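Local coordinates for Lin1944 protein (PDB 3D7L) that is of unknown biological role but probably works as an oxidoreductase, having the fold of the short-chain dehydrogenase/reductase family, at residues 7-12 against 39-44; 18-23 against 27-32; 108-113 against 144-149. All blocks are in the same frame, centred on the assembly; numbering follows the deposited sequence.

From the N terminus, the chain runs along strand 5-9 into the first segment of contact 1, then through helix 14-23 and back along strand 28-33. Contact 2 holds that helix on that strand and closes a short loop of residues 24-26. Contact 1 closes later, when residues 39-44 return to strand 5-9, so contact 2 is nested inside it; the two touch through L8 N to I30 O (2.8 Å) and L8 O to A32 N (2.9 Å). Contact 3 follows in series, joining strand 108-113 to the loop after helix 126-142. It reaches the same parallel sheet, but its centre is about 18 Å from each of the other two centres.

Contact 1 of 3, residues 7-12 against 39-44; sequences LLIGAS and VTVDIT
I9 meets V41 and I43 through the same methyl, CG2; the closest approaches are all apolar, and L7 and V39 only flank them. I9 CG2 stands 4.1 Å from V41 CG1 and 4.3 Å from I43 CG2, both van der Waals distances, while the CA atoms of I9 and V41 are 8.4 Å apart. The backbones are therefore well separated and the gap is bridged by branched side chains alone. The branches of I9 and V41 cross at about a right angle. With chi1 of I9 at -59°, CG2 lies opposite the backbone N, which puts it within reach of V41 CG1, itself turned between its own N and carbonyl carbon. The buried surface is small, 98 Å² in total, as expected where one methyl does most of the touching.

The side-chain hydrogen bonds within the two segments lie in residues 42-44. D42 OD1 accepts twice from T44: from OG1 at 2.8 Å and from the backbone N at 2.9 Å, the latter forming an Asx turn that spans D42 to T44. Both donors come from one face of the carboxylate, OG1 on the syn side and 29° out of the plane, N 37° above it. Two bonds to one oxygen should restrain the rotation of the carboxylate, and D42 N is held separately by S48 OG.

In the Rossmann-type sheet, strand 28-33 lies between strands 5-9 and 39-40, bonding to L8 with I30 and A32; the contact reaches past it, from the end of strand 5-9 to the loop just beyond strand 39-40. Helix 46-56 packs on V41 through I49 and M52, and helix 79-100 meets both I9 and I43 through L96, enclosing the cluster where strand 5-9 ends.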
loop_
_atom_site.group_PDB
_atom_site.type_symbol
_atom_site.label_atom_id
_atom_site.label_comp_id
_atom_site.label_asym_id
_atom_site.label_seq_id
_atom_site.Cartn_x
_atom_site.Cartn_y
_atom_site.Cartn_z
ATOM N N LEU D 7 17.212 16.718 5.327
ATOM C CA LEU D 7 17.065 15.777 6.434
ATOM C C LEU D 7 17.036 14.369 5.855
ATOM O O LEU D 7 16.142 14.015 5.067
ATOM C CB LEU D 7 15.794 16.052 7.242
ATOM C CG LEU D 7 15.486 15.073 8.382
ATOM C CD1 LEU D 7 16.526 15.138 9.507
ATOM C CD2 LEU D 7 14.057 15.308 8.944
ATOM N N LEU D 8 18.036 13.580 6.220
ATOM C CA LEU D 8 18.161 12.232 5.706
ATOM C C LEU D 8 17.876 11.241 6.822
ATOM O O LEU D 8 18.689 11.091 7.755
ATOM C CB LEU D 8 19.559 12.012 5.108
ATOM C CG LEU D 8 19.973 10.599 4.661
ATOM C CD1 LEU D 8 18.973 9.943 3.708
ATOM C CD2 LEU D 8 21.364 10.639 4.038
ATOM N N ILE D 9 16.718 10.586 6.735
ATOM C CA ILE D 9 16.306 9.589 7.737
ATOM C C ILE D 9 16.729 8.227 7.232
ATOM O O ILE D 9 16.376 7.850 6.115
ATOM C CB ILE D 9 14.764 9.634 8.020
ATOM C CG1 ILE D 9 14.378 11.026 8.530
ATOM C CG2 ILE D 9 14.353 8.608 9.106
ATOM C CD1 ILE D 9 13.244 11.684 7.787
ATOM N N GLY D 10 17.504 7.500 8.047
ATOM C CA GLY D 10 18.007 6.167 7.668
ATOM C C GLY D 10 19.443 6.208 7.165
ATOM O O GLY D 10 19.893 5.285 6.495
ATOM N N ALA D 11 20.164 7.274 7.506
ATOM C CA ALA D 11 21.495 7.549 6.947
ATOM C C ALA D 11 22.556 6.480 7.229
ATOM O O ALA D 11 23.476 6.318 6.436
ATOM C CB ALA D 11 21.998 8.917 7.389
ATOM N N SER D 12 22.415 5.755 8.342
ATOM C CA SER D 12 23.381 4.719 8.724
ATOM C C SER D 12 23.179 3.365 8.021
ATOM O O SER D 12 24.056 2.505 8.089
ATOM C CB SER D 12 23.376 4.520 10.243
ATOM O OG SER D 12 22.166 3.893 10.625
ATOM N N VAL D 39 19.893 13.952 14.703
ATOM C CA VAL D 39 18.645 13.966 15.451
ATOM C C VAL D 39 18.180 12.526 15.423
ATOM O O VAL D 39 18.518 11.794 14.483
ATOM C CB VAL D 39 17.602 14.955 14.827
ATOM C CG1 VAL D 39 16.417 15.147 15.742
ATOM C CG2 VAL D 39 18.222 16.347 14.632
ATOM N N THR D 40 17.462 12.080 16.448
ATOM C CA THR D 40 16.933 10.713 16.421
ATOM C C THR D 40 15.410 10.706 16.300
ATOM O O THR D 40 14.755 11.701 16.589
ATOM C CB THR D 40 17.401 9.826 17.608
ATOM O OG1 THR D 40 16.986 10.396 18.857
ATOM C CG2 THR D 40 18.925 9.658 17.597
ATOM N N VAL D 41 14.872 9.574 15.858
ATOM C CA VAL D 41 13.442 9.425 15.582
ATOM C C VAL D 41 13.067 7.932 15.619
ATOM O O VAL D 41 13.807 7.084 15.129
ATOM C CB VAL D 41 13.012 10.135 14.230
ATOM C CG1 VAL D 41 13.663 9.490 12.999
ATOM C CG2 VAL D 41 11.471 10.203 14.074
ATOM N N ASP D 42 11.964 7.630 16.296
ATOM C CA ASP D 42 11.273 6.348 16.159
ATOM C C ASP D 42 10.085 6.624 15.244
ATOM O O ASP D 42 9.098 7.252 15.675
ATOM C CB ASP D 42 10.782 5.821 17.515
ATOM C CG ASP D 42 10.038 4.499 17.395
ATOM O OD1 ASP D 42 9.721 4.084 16.259
ATOM O OD2 ASP D 42 9.755 3.874 18.438
ATOM N N ILE D 43 10.186 6.160 13.990
ATOM C CA ILE D 43 9.185 6.464 12.975
ATOM C C ILE D 43 7.879 5.731 13.236
ATOM O O ILE D 43 6.865 6.064 12.600
ATOM C CB ILE D 43 9.659 6.154 11.515
ATOM C CG1 ILE D 43 9.786 4.637 11.285
ATOM C CG2 ILE D 43 10.931 6.966 11.150
ATOM C CD1 ILE D 43 10.160 4.207 9.836
ATOM N N THR D 44 7.904 4.718 14.104
ATOM C CA THR D 44 6.651 4.036 14.518
ATOM C C THR D 44 5.863 4.835 15.565
ATOM O O THR D 44 4.724 4.477 15.912
ATOM C CB THR D 44 6.858 2.606 15.056
ATOM O OG1 THR D 44 7.362 2.673 16.385
ATOM C CG2 THR D 44 7.807 1.786 14.177
#

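Contact 2 of 3, residues 18-23 against 27-32; sequences AVKERL and AEVITA
L23 N donates to V19 O at 3.0 Å in the last turn of the helix; L23 is also the residue that packs on V29. The setting is the first beta-alpha-beta unit of a Rossmann-type fold: helix 14-23 follows strand 5-9 and leads into strand 28-33. Within the two segments the helix and strand axes approach to 9.1 Å, and their directions differ by 155°, nearly antiparallel, as in the crossover of a beta-alpha-beta unit.

Near the three-residue connection, V29 CG2 lies 4.0 Å from the carbonyl carbon of L23 and 4.2 Å from L23 CB, so the valine methyl rests on main chain as much as on side chain. A27 contributes its CB, 3.7 Å from L23 O. The contact buries 217 Å² in all, with L23, V29 and K20 supplying the larger shares.

Further along the strand, K20 lies obliquely across T31 with its aliphatic part. Its chain, extended from chi1 to chi3, lays the methylenes along T31, and the bend at chi4 (-69°) sends NZ to its salt bridge with E24. L8 of strand 5-9 also touches K20. T31 presents its methyl rather than its hydroxyl: CG2 is 3.7 Å from K20 CE and 4.0 Å from K20 CD.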
loop_
_atom_site.group_PDB
_atom_site.type_symbol
_atom_site.label_atom_id
_atom_site.label_comp_id
_atom_site.label_asym_id
_atom_site.label_seq_id
_atom_site.Cartn_x
_atom_site.Cartn_y
_atom_site.Cartn_z
ATOM N N ALA D 18 24.967 5.316 1.273
ATOM C CA ALA D 18 25.245 5.655 -0.132
ATOM C C ALA D 18 24.538 6.949 -0.540
ATOM O O ALA D 18 25.085 7.732 -1.314
ATOM C CB ALA D 18 24.845 4.530 -1.059
ATOM N N VAL D 19 23.333 7.168 -0.015
ATOM C CA VAL D 19 22.573 8.390 -0.307
ATOM C C VAL D 19 23.289 9.593 0.286
ATOM O O VAL D 19 23.565 10.559 -0.423
ATOM C CB VAL D 19 21.071 8.304 0.134
ATOM C CG1 VAL D 19 20.347 9.647 -0.054
ATOM C CG2 VAL D 19 20.336 7.209 -0.681
ATOM N N LYS D 20 23.638 9.499 1.563
ATOM C CA LYS D 20 24.401 10.531 2.255
ATOM C C LYS D 20 25.647 10.949 1.450
ATOM O O LYS D 20 25.919 12.137 1.288
ATOM C CB LYS D 20 24.800 10.039 3.650
ATOM C CG LYS D 20 25.372 11.126 4.605
ATOM C CD LYS D 20 25.850 10.467 5.894
ATOM C CE LYS D 20 26.558 11.449 6.832
ATOM N NZ LYS D 20 27.875 11.891 6.278
ATOM N N GLU D 21 26.384 9.965 0.943
ATOM C CA GLU D 21 27.614 10.230 0.213
ATOM C C GLU D 21 27.443 11.107 -1.018
ATOM O O GLU D 21 28.282 11.979 -1.285
ATOM C CB GLU D 21 28.308 8.930 -0.151
ATOM C CG GLU D 21 29.796 9.103 -0.364
ATOM C CD GLU D 21 30.581 7.793 -0.268
ATOM O OE1 GLU D 21 31.834 7.855 -0.354
ATOM O OE2 GLU D 21 29.956 6.716 -0.103
ATOM N N ARG D 22 26.383 10.863 -1.784
ATOM C CA ARG D 22 26.058 11.714 -2.931
ATOM C C ARG D 22 25.595 13.102 -2.491
ATOM O O ARG D 22 26.196 14.092 -2.887
ATOM C CB ARG D 22 24.996 11.072 -3.841
ATOM C CG ARG D 22 25.519 9.947 -4.705
ATOM C CD ARG D 22 24.727 9.797 -6.011
ATOM N NE ARG D 22 25.107 10.824 -6.974
ATOM C CZ ARG D 22 26.159 10.765 -7.790
ATOM N NH1 ARG D 22 26.974 9.711 -7.786
ATOM N NH2 ARG D 22 26.402 11.776 -8.616
ATOM N N LEU D 23 24.538 13.155 -1.674
ATOM C CA LEU D 23 23.891 14.422 -1.281
ATOM C C LEU D 23 24.784 15.380 -0.472
ATOM O O LEU D 23 24.634 16.606 -0.562
ATOM C CB LEU D 23 22.573 14.148 -0.540
ATOM C CG LEU D 23 21.542 13.205 -1.198
ATOM C CD1 LEU D 23 20.252 13.133 -0.378
ATOM C CD2 LEU D 23 21.224 13.593 -2.631
ATOM N N ALA D 27 24.950 19.619 -0.539
ATOM C CA ALA D 27 24.053 20.158 0.499
ATOM C C ALA D 27 24.536 19.861 1.921
ATOM O O ALA D 27 25.325 18.934 2.147
ATOM C CB ALA D 27 22.659 19.579 0.328
ATOM N N GLU D 28 24.031 20.634 2.875
ATOM C CA GLU D 28 24.097 20.259 4.283
ATOM C C GLU D 28 23.148 19.089 4.543
ATOM O O GLU D 28 21.948 19.202 4.303
ATOM C CB GLU D 28 23.706 21.440 5.184
ATOM C CG GLU D 28 23.747 21.133 6.708
ATOM C CD GLU D 28 23.314 22.327 7.588
ATOM O OE1 GLU D 28 22.707 23.284 7.050
ATOM O OE2 GLU D 28 23.575 22.310 8.823
ATOM N N VAL D 29 23.683 17.965 5.015
ATOM C CA VAL D 29 22.842 16.813 5.365
ATOM C C VAL D 29 22.767 16.688 6.886
ATOM O O VAL D 29 23.787 16.549 7.562
ATOM C CB VAL D 29 23.365 15.477 4.777
ATOM C CG1 VAL D 29 22.408 14.291 5.133
ATOM C CG2 VAL D 29 23.563 15.574 3.288
ATOM N N ILE D 30 21.551 16.751 7.409
ATOM C CA ILE D 30 21.258 16.458 8.794
ATOM C C ILE D 30 20.799 15.002 8.822
ATOM O O ILE D 30 19.862 14.634 8.119
ATOM C CB ILE D 30 20.094 17.332 9.280
ATOM C CG1 ILE D 30 20.397 18.820 9.035
ATOM C CG2 ILE D 30 19.759 17.013 10.769
ATOM C CD1 ILE D 30 19.260 19.718 9.438
ATOM N N THR D 31 21.455 14.177 9.623
ATOM C CA THR D 31 21.136 12.756 9.617
ATOM C C THR D 31 20.160 12.440 10.734
ATOM O O THR D 31 20.155 13.115 11.762
ATOM C CB THR D 31 22.392 11.868 9.741
ATOM O OG1 THR D 31 23.041 12.132 10.986
ATOM C CG2 THR D 31 23.385 12.105 8.562
ATOM N N ALA D 32 19.346 11.409 10.532
ATOM C CA ALA D 32 18.399 10.975 11.532
ATOM C C ALA D 32 18.265 9.462 11.505
ATOM O O ALA D 32 18.358 8.844 10.457
ATOM C CB ALA D 32 17.053 11.619 11.281
#

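Contact 3 of 3, residues 108-113 against 144-149; sequences GSFTLT and IEMPRG
F110 and M146, the latter built as selenomethionine, form the close part of this contact, a Met-aromatic pair. The terminal methyl CE of M146 lies 4.0 Å from F110 CD2 and 4.1 Å from F110 CE2, and SE is 4.2 Å from F110 CE2. Measured to the ring centroid, SE is 5.3 Å away and 76° off the ring normal, which places the selenium at the edge, whereas CE approaches obliquely. The two side chains cross at about a right angle. M146 reaches the ring by folding at chi2 (-73°), which brings SE and CE round to the CD2-CE2 side of the phenyl group.

The other end is looser. G108 and G149 come nearest in the backbone, with CA atoms 7.1 Å apart, yet only their carbonyl oxygens approach, at 4.1 Å from G108 O to G149 O. Neither is a donor, so this is mere proximity. The guanidinium of R148 is instead engaged beyond the pair: NH2 forms a salt bridge to D106 and also bonds to L104 O. In total 119 Å² is buried, much of it by F110 and M146, and the loop residues are partly or fully exposed.

The contact joins strand 108-113, interior to the parallel Rossmann-type sheet, to the loop between helix 126-142 and strand 151-157; the latter strand bonds to F110 through R151 and N153. V97 of helix 79-100 packs against both F110 and M146, joining the pair from the helix side. E145 accepts from L74 N and Q124 N of the second subunit, and M146 packs on L74 of that chain, placing the loop at the subunit interface.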
loop_
_atom_site.group_PDB
_atom_site.type_symbol
_atom_site.label_atom_id
_atom_site.label_comp_id
_atom_site.label_asym_id
_atom_site.label_seq_id
_atom_site.Cartn_x
_atom_site.Cartn_y
_atom_site.Cartn_z
ATOM N N GLY D 108 10.337 22.721 -1.799
ATOM C CA GLY D 108 11.059 21.595 -1.207
ATOM C C GLY D 108 10.513 20.281 -1.751
ATOM O O GLY D 108 9.613 20.290 -2.598
ATOM N N SER D 109 11.060 19.156 -1.296
ATOM C CA SER D 109 10.607 17.832 -1.761
ATOM C C SER D 109 10.665 16.767 -0.678
ATOM O O SER D 109 11.461 16.890 0.251
ATOM C CB SER D 109 11.463 17.355 -2.942
ATOM O OG SER D 109 12.771 17.021 -2.510
ATOM N N PHE D 110 9.824 15.725 -0.824
ATOM C CA PHE D 110 9.950 14.458 -0.092
ATOM C C PHE D 110 10.480 13.372 -1.035
ATOM O O PHE D 110 10.073 13.310 -2.186
ATOM C CB PHE D 110 8.585 13.968 0.418
ATOM C CG PHE D 110 7.998 14.787 1.514
ATOM C CD1 PHE D 110 8.388 14.594 2.834
ATOM C CD2 PHE D 110 7.019 15.741 1.238
ATOM C CE1 PHE D 110 7.836 15.344 3.867
ATOM C CE2 PHE D 110 6.458 16.500 2.286
ATOM C CZ PHE D 110 6.862 16.280 3.587
ATOM N N THR D 111 11.367 12.502 -0.550
ATOM C CA THR D 111 11.720 11.290 -1.303
ATOM C C THR D 111 11.560 10.080 -0.387
ATOM O O THR D 111 12.144 10.048 0.692
ATOM C CB THR D 111 13.125 11.326 -1.855
ATOM O OG1 THR D 111 13.332 12.567 -2.517
ATOM C CG2 THR D 111 13.373 10.179 -2.820
ATOM N N LEU D 112 10.773 9.092 -0.823
ATOM C CA LEU D 112 10.480 7.912 0.015
ATOM C C LEU D 112 11.046 6.639 -0.605
ATOM O O LEU D 112 11.238 6.587 -1.809
ATOM C CB LEU D 112 8.970 7.786 0.211
ATOM C CG LEU D 112 8.251 8.466 1.381
ATOM C CD1 LEU D 112 8.941 9.712 2.011
ATOM C CD2 LEU D 112 6.745 8.727 1.045
ATOM N N THR D 113 11.309 5.603 0.188
ATOM C CA THR D 113 11.906 4.386 -0.408
ATOM C C THR D 113 10.879 3.267 -0.538
ATOM O O THR D 113 10.129 3.021 0.390
ATOM C CB THR D 113 13.143 3.872 0.381
ATOM O OG1 THR D 113 14.134 4.909 0.450
ATOM C CG2 THR D 113 13.751 2.642 -0.293
ATOM N N ILE D 144 -0.256 15.712 -6.154
ATOM C CA ILE D 144 -1.217 16.677 -6.690
ATOM C C ILE D 144 -1.823 17.633 -5.642
ATOM O O ILE D 144 -2.480 18.614 -6.002
ATOM C CB ILE D 144 -2.350 15.962 -7.466
ATOM C CG1 ILE D 144 -3.212 15.131 -6.497
ATOM C CG2 ILE D 144 -1.759 15.108 -8.612
ATOM C CD1 ILE D 144 -4.463 14.563 -7.117
ATOM N N GLU D 145 -1.603 17.347 -4.357
ATOM C CA GLU D 145 -2.124 18.186 -3.277
ATOM C C GLU D 145 -1.051 18.963 -2.506
ATOM O O GLU D 145 -1.359 19.626 -1.523
ATOM C CB GLU D 145 -2.945 17.349 -2.287
ATOM C CG GLU D 145 -4.306 16.908 -2.832
ATOM C CD GLU D 145 -5.168 16.292 -1.746
ATOM O OE1 GLU D 145 -5.290 15.031 -1.718
ATOM O OE2 GLU D 145 -5.689 17.074 -0.913
HETATM N N MSE D 146 0.201 18.887 -2.939
HETATM C CA MSE D 146 1.278 19.534 -2.177
HETATM C C MSE D 146 1.157 21.042 -2.234
HETATM O O MSE D 146 0.883 21.590 -3.295
HETATM C CB MSE D 146 2.654 19.051 -2.634
HETATM C CG MSE D 146 2.932 17.609 -2.181
HETATM SE SE MSE D 146 3.306 17.495 -0.229
HETATM C CE MSE D 146 3.221 15.584 0.027
ATOM N N PRO D 147 1.302 21.712 -1.079
ATOM C CA PRO D 147 1.274 23.180 -1.074
ATOM C C PRO D 147 2.641 23.760 -1.397
ATOM O O PRO D 147 3.638 23.032 -1.315
ATOM C CB PRO D 147 0.900 23.522 0.369
ATOM C CG PRO D 147 1.412 22.353 1.195
ATOM C CD PRO D 147 1.493 21.146 0.278
ATOM N N ARG D 148 2.672 25.044 -1.791
ATOM C CA ARG D 148 3.923 25.817 -1.915
ATOM C C ARG D 148 5.020 25.212 -2.843
ATOM O O ARG D 148 6.224 25.430 -2.652
ATOM C CB ARG D 148 4.474 26.132 -0.516
ATOM C CG ARG D 148 3.456 26.805 0.418
ATOM C CD ARG D 148 4.030 27.062 1.806
ATOM N NE ARG D 148 4.204 25.862 2.649
ATOM C CZ ARG D 148 5.379 25.277 2.883
ATOM N NH1 ARG D 148 5.442 24.224 3.692
ATOM N NH2 ARG D 148 6.507 25.751 2.315
ATOM N N GLY D 149 4.576 24.483 -3.858
ATOM C CA GLY D 149 5.450 23.944 -4.924
ATOM C C GLY D 149 6.247 22.715 -4.512
ATOM O O GLY D 149 7.170 22.293 -5.212
#